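Local structure of periplasmic branched-chain amino acid-binding protein (Burkholderia mallei, 3I09) at residues Glu242-Leu247 with Met336-Pro341. The protein probably captures branched-chain amino acids or related small carboxylic acids in the periplasm for an ABC transporter, and here holds acetoacetic acid. Residues are numbered along the deposited sequence; the frame is centred on the assembly and turned at random.
Sequences ETTQGL and MEVKKP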
ATOM      1  N   GLU A 242      19.979   9.062  -9.703  1.00 13.10           N
ATOM      2  CA  GLU A 242      20.245  10.208 -10.555  1.00 13.99           C
ATOM      3  C   GLU A 242      18.897  10.769 -11.110  1.00 13.26           C
ATOM      4  O   GLU A 242      18.690  11.970 -11.136  1.00 13.63           O
ATOM      5  CB  GLU A 242      21.182   9.831 -11.698  1.00 15.06           C
ATOM      6  CG  GLU A 242      21.444  10.987 -12.663  1.00 20.20           C
ATOM      7  CD  GLU A 242      22.220  12.105 -12.027  1.00 26.43           C
ATOM      8  OE1 GLU A 242      23.012  11.821 -11.089  1.00 33.09           O
ATOM      9  OE2 GLU A 242      22.045  13.272 -12.472  1.00 33.59           O
ATOM     10  N   THR A 243      17.985   9.879 -11.465  1.00 12.71           N
ATOM     11  CA  THR A 243      16.676  10.262 -12.019  1.00 13.22           C
ATOM     12  C   THR A 243      15.680  10.665 -10.932  1.00 14.11           C
ATOM     13  O   THR A 243      14.868  11.576 -11.152  1.00 14.39           O
ATOM     14  CB  THR A 243      16.092   9.113 -12.832  1.00 14.47           C
ATOM     15  OG1 THR A 243      16.897   8.917 -14.007  1.00 16.38           O
ATOM     16  CG2 THR A 243      14.586   9.378 -13.233  1.00 14.82           C
ATOM     17  N   THR A 244      15.730  10.018  -9.765  1.00 13.05           N
ATOM     18  CA  THR A 244      14.689  10.224  -8.714  1.00 12.81           C
ATOM     19  C   THR A 244      15.019  11.230  -7.621  1.00 12.42           C
ATOM     20  O   THR A 244      14.156  11.599  -6.815  1.00 12.17           O
ATOM     21  CB  THR A 244      14.277   8.894  -8.053  1.00 12.82           C
ATOM     22  OG1 THR A 244      15.451   8.180  -7.641  1.00 13.36           O
ATOM     23  CG2 THR A 244      13.482   8.048  -9.042  1.00 13.13           C
ATOM     24  N   GLN A 245      16.271  11.669  -7.568  1.00 12.95           N
ATOM     25  CA  GLN A 245      16.709  12.588  -6.510  1.00 13.12           C
ATOM     26  C   GLN A 245      15.750  13.791  -6.414  1.00 13.36           C
ATOM     27  O   GLN A 245      15.359  14.381  -7.433  1.00 14.08           O
ATOM     28  CB  GLN A 245      18.125  13.110  -6.761  1.00 12.68           C
ATOM     29  CG  GLN A 245      18.340  13.801  -8.104  1.00 12.80           C
ATOM     30  CD  GLN A 245      19.792  14.150  -8.315  1.00 15.99           C
ATOM     31  OE1 GLN A 245      20.376  14.846  -7.483  1.00 15.56           O
ATOM     32  NE2 GLN A 245      20.403  13.641  -9.409  1.00 14.96           N
ATOM     33  N   GLY A 246      15.406  14.132  -5.177  1.00 12.72           N
ATOM     34  CA  GLY A 246      14.567  15.267  -4.868  1.00 12.58           C
ATOM     35  C   GLY A 246      13.104  15.005  -4.897  1.00 12.88           C
ATOM     36  O   GLY A 246      12.339  15.860  -4.475  1.00 13.54           O
ATOM     37  N   LEU A 247      12.672  13.849  -5.381  1.00 12.95           N
ATOM     38  CA  LEU A 247      11.237  13.530  -5.326  1.00 13.67           C
ATOM     39  C   LEU A 247      10.792  13.391  -3.881  1.00 14.10           C
ATOM     40  O   LEU A 247      11.515  12.809  -3.037  1.00 12.54           O
ATOM     41  CB  LEU A 247      10.920  12.245  -6.093  1.00 13.45           C
ATOM     42  CG  LEU A 247      11.028  12.333  -7.628  1.00 16.44           C
ATOM     43  CD1 LEU A 247      10.850  10.962  -8.240  1.00 16.19           C
ATOM     44  CD2 LEU A 247      10.032  13.349  -8.255  1.00 18.66           C
HETATM   45  N   MSE A 336       9.200  11.605   2.894  1.00 14.41           N
HETATM   46  CA  MSE A 336      10.614  11.456   2.594  1.00 15.28           C
HETATM   47  C   MSE A 336      11.012  12.115   1.314  1.00 14.48           C
HETATM   48  O   MSE A 336      10.170  12.379   0.431  1.00 13.31           O
HETATM   49  CB  MSE A 336      10.908   9.977   2.562  1.00 15.57           C
HETATM   50  CG  MSE A 336      10.428   9.541   3.934  1.00 21.89           C
HETATM   51 SE   MSE A 336      11.157   8.100   4.505  0.75 27.75          SE
HETATM   52  CE  MSE A 336      10.409   7.065   3.154  1.00 19.83           C
ATOM     53  N   GLU A 337      12.302  12.431   1.230  1.00 13.90           N
ATOM     54  CA  GLU A 337      12.843  12.954   0.002  1.00 13.25           C
ATOM     55  C   GLU A 337      13.902  11.977  -0.505  1.00 12.07           C
ATOM     56  O   GLU A 337      14.712  11.475   0.269  1.00 12.98           O
ATOM     57  CB  GLU A 337      13.423  14.367   0.198  1.00 14.07           C
ATOM     58  CG  GLU A 337      13.951  14.944  -1.086  1.00 15.43           C
ATOM     59  CD  GLU A 337      14.549  16.367  -0.958  1.00 20.51           C
ATOM     60  OE1 GLU A 337      15.031  16.715   0.140  1.00 22.60           O
ATOM     61  OE2 GLU A 337      14.587  17.086  -1.988  1.00 17.95           O
ATOM     62  N   VAL A 338      13.895  11.713  -1.811  1.00 11.96           N
ATOM     63  CA  VAL A 338      14.857  10.789  -2.402  1.00 11.42           C
ATOM     64  C   VAL A 338      16.208  11.479  -2.467  1.00 11.05           C
ATOM     65  O   VAL A 338      16.310  12.652  -2.878  1.00 11.82           O
ATOM     66  CB  VAL A 338      14.428  10.321  -3.793  1.00 12.07           C
ATOM     67  CG1 VAL A 338      15.513   9.397  -4.367  1.00 10.45           C
ATOM     68  CG2 VAL A 338      13.019   9.641  -3.714  1.00 11.80           C
ATOM     69  N   LYS A 339      17.216  10.782  -1.973  1.00 11.02           N
ATOM     70  CA  LYS A 339      18.597  11.263  -1.955  1.00 11.19           C
ATOM     71  C   LYS A 339      19.259  11.538  -3.310  1.00 11.52           C
ATOM     72  O   LYS A 339      18.938  10.919  -4.320  1.00  9.62           O
ATOM     73  CB  LYS A 339      19.498  10.278  -1.185  1.00 10.77           C
ATOM     74  CG  LYS A 339      19.295  10.320   0.324  1.00 11.69           C
ATOM     75  CD  LYS A 339      20.248   9.337   1.061  1.00 13.26           C
ATOM     76  CE  LYS A 339      20.266   9.606   2.561  1.00 15.99           C
ATOM     77  NZ  LYS A 339      21.364   8.830   3.190  1.00 15.98           N
ATOM     78  N   LYS A 340      20.199  12.482  -3.290  1.00 11.81           N
ATOM     79  CA  LYS A 340      21.156  12.629  -4.354  1.00 13.37           C
ATOM     80  C   LYS A 340      22.054  11.383  -4.316  1.00 11.73           C
ATOM     81  O   LYS A 340      22.298  10.823  -3.255  1.00 11.62           O
ATOM     82  CB  LYS A 340      22.063  13.855  -4.156  1.00 13.18           C
ATOM     83  CG  LYS A 340      21.383  15.207  -4.092  1.00 17.03           C
ATOM     84  CD  LYS A 340      22.448  16.264  -3.860  1.00 20.61           C
ATOM     85  CE  LYS A 340      21.846  17.581  -3.409  1.00 26.07           C
ATOM     86  NZ  LYS A 340      20.971  18.095  -4.478  1.00 27.09           N
ATOM     87  N   PRO A 341      22.591  10.983  -5.469  1.00 12.09           N
ATOM     88  CA  PRO A 341      23.593   9.909  -5.475  1.00 11.90           C
ATOM     89  C   PRO A 341      24.716  10.117  -4.453  1.00 12.03           C
ATOM     90  O   PRO A 341      25.066   9.186  -3.735  1.00 11.64           O
ATOM     91  CB  PRO A 341      24.135   9.950  -6.912  1.00 12.92           C
ATOM     92  CG  PRO A 341      22.962  10.429  -7.735  1.00 11.66           C
ATOM     93  CD  PRO A 341      22.272  11.456  -6.828  1.00 12.25           C
TER
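Val338 turns CG1 anti to its backbone N (chi1 178°) and Thr244 sets OG1 between its own N and carbonyl carbon (chi1 50°), which brings this methyl and hydroxyl within 3.5 Å of each other. They meet where a type II beta turn, Thr244 to Leu247, leads from helix 241-244 into strand 248-251, the antiparallel neighbour of strand 329-338 in this type I periplasmic binding protein. Thr244 OG1 is hydrogen-bonded to Gly240 O and separately rests against the Val338 methyl. Thr244 O accepts the turn's own bond from Leu247 N and lies 3.3 Å from Val338 CB, while Val338 CG2 meets Leu247 CB at 4.1 Å. Two backbone bonds tie Val338 to the turn: Gly246 N gives an almost straight bond to Val338 O (2.9 Å, 174° at the hydrogen), and Val338 N reaches Leu247 O, lying in its carbonyl plane. Glu337 CA-H also approaches Leu247 O, at 3.3 Å between CA and O. Gly246 has positive phi, and Glu337, fully extended, lays OE2 beside Gly246 CA. Met336 packs against strands 351-357 and 248-251, while Lys339 NZ forms a salt bridge with Asp349. Past the strand end, Gln245 CB touches Lys339 O at 3.4 Å; the side chain then crosses that of Lys340 at a slant, OE1 near CG, and Pro341 at about a right angle, with NE2 3.9 Å from Pro341 CD. A bond from Gln245 NE2 back to Glu242 O, 3.0 Å long and in the amide plane, helps set the amide's rotation.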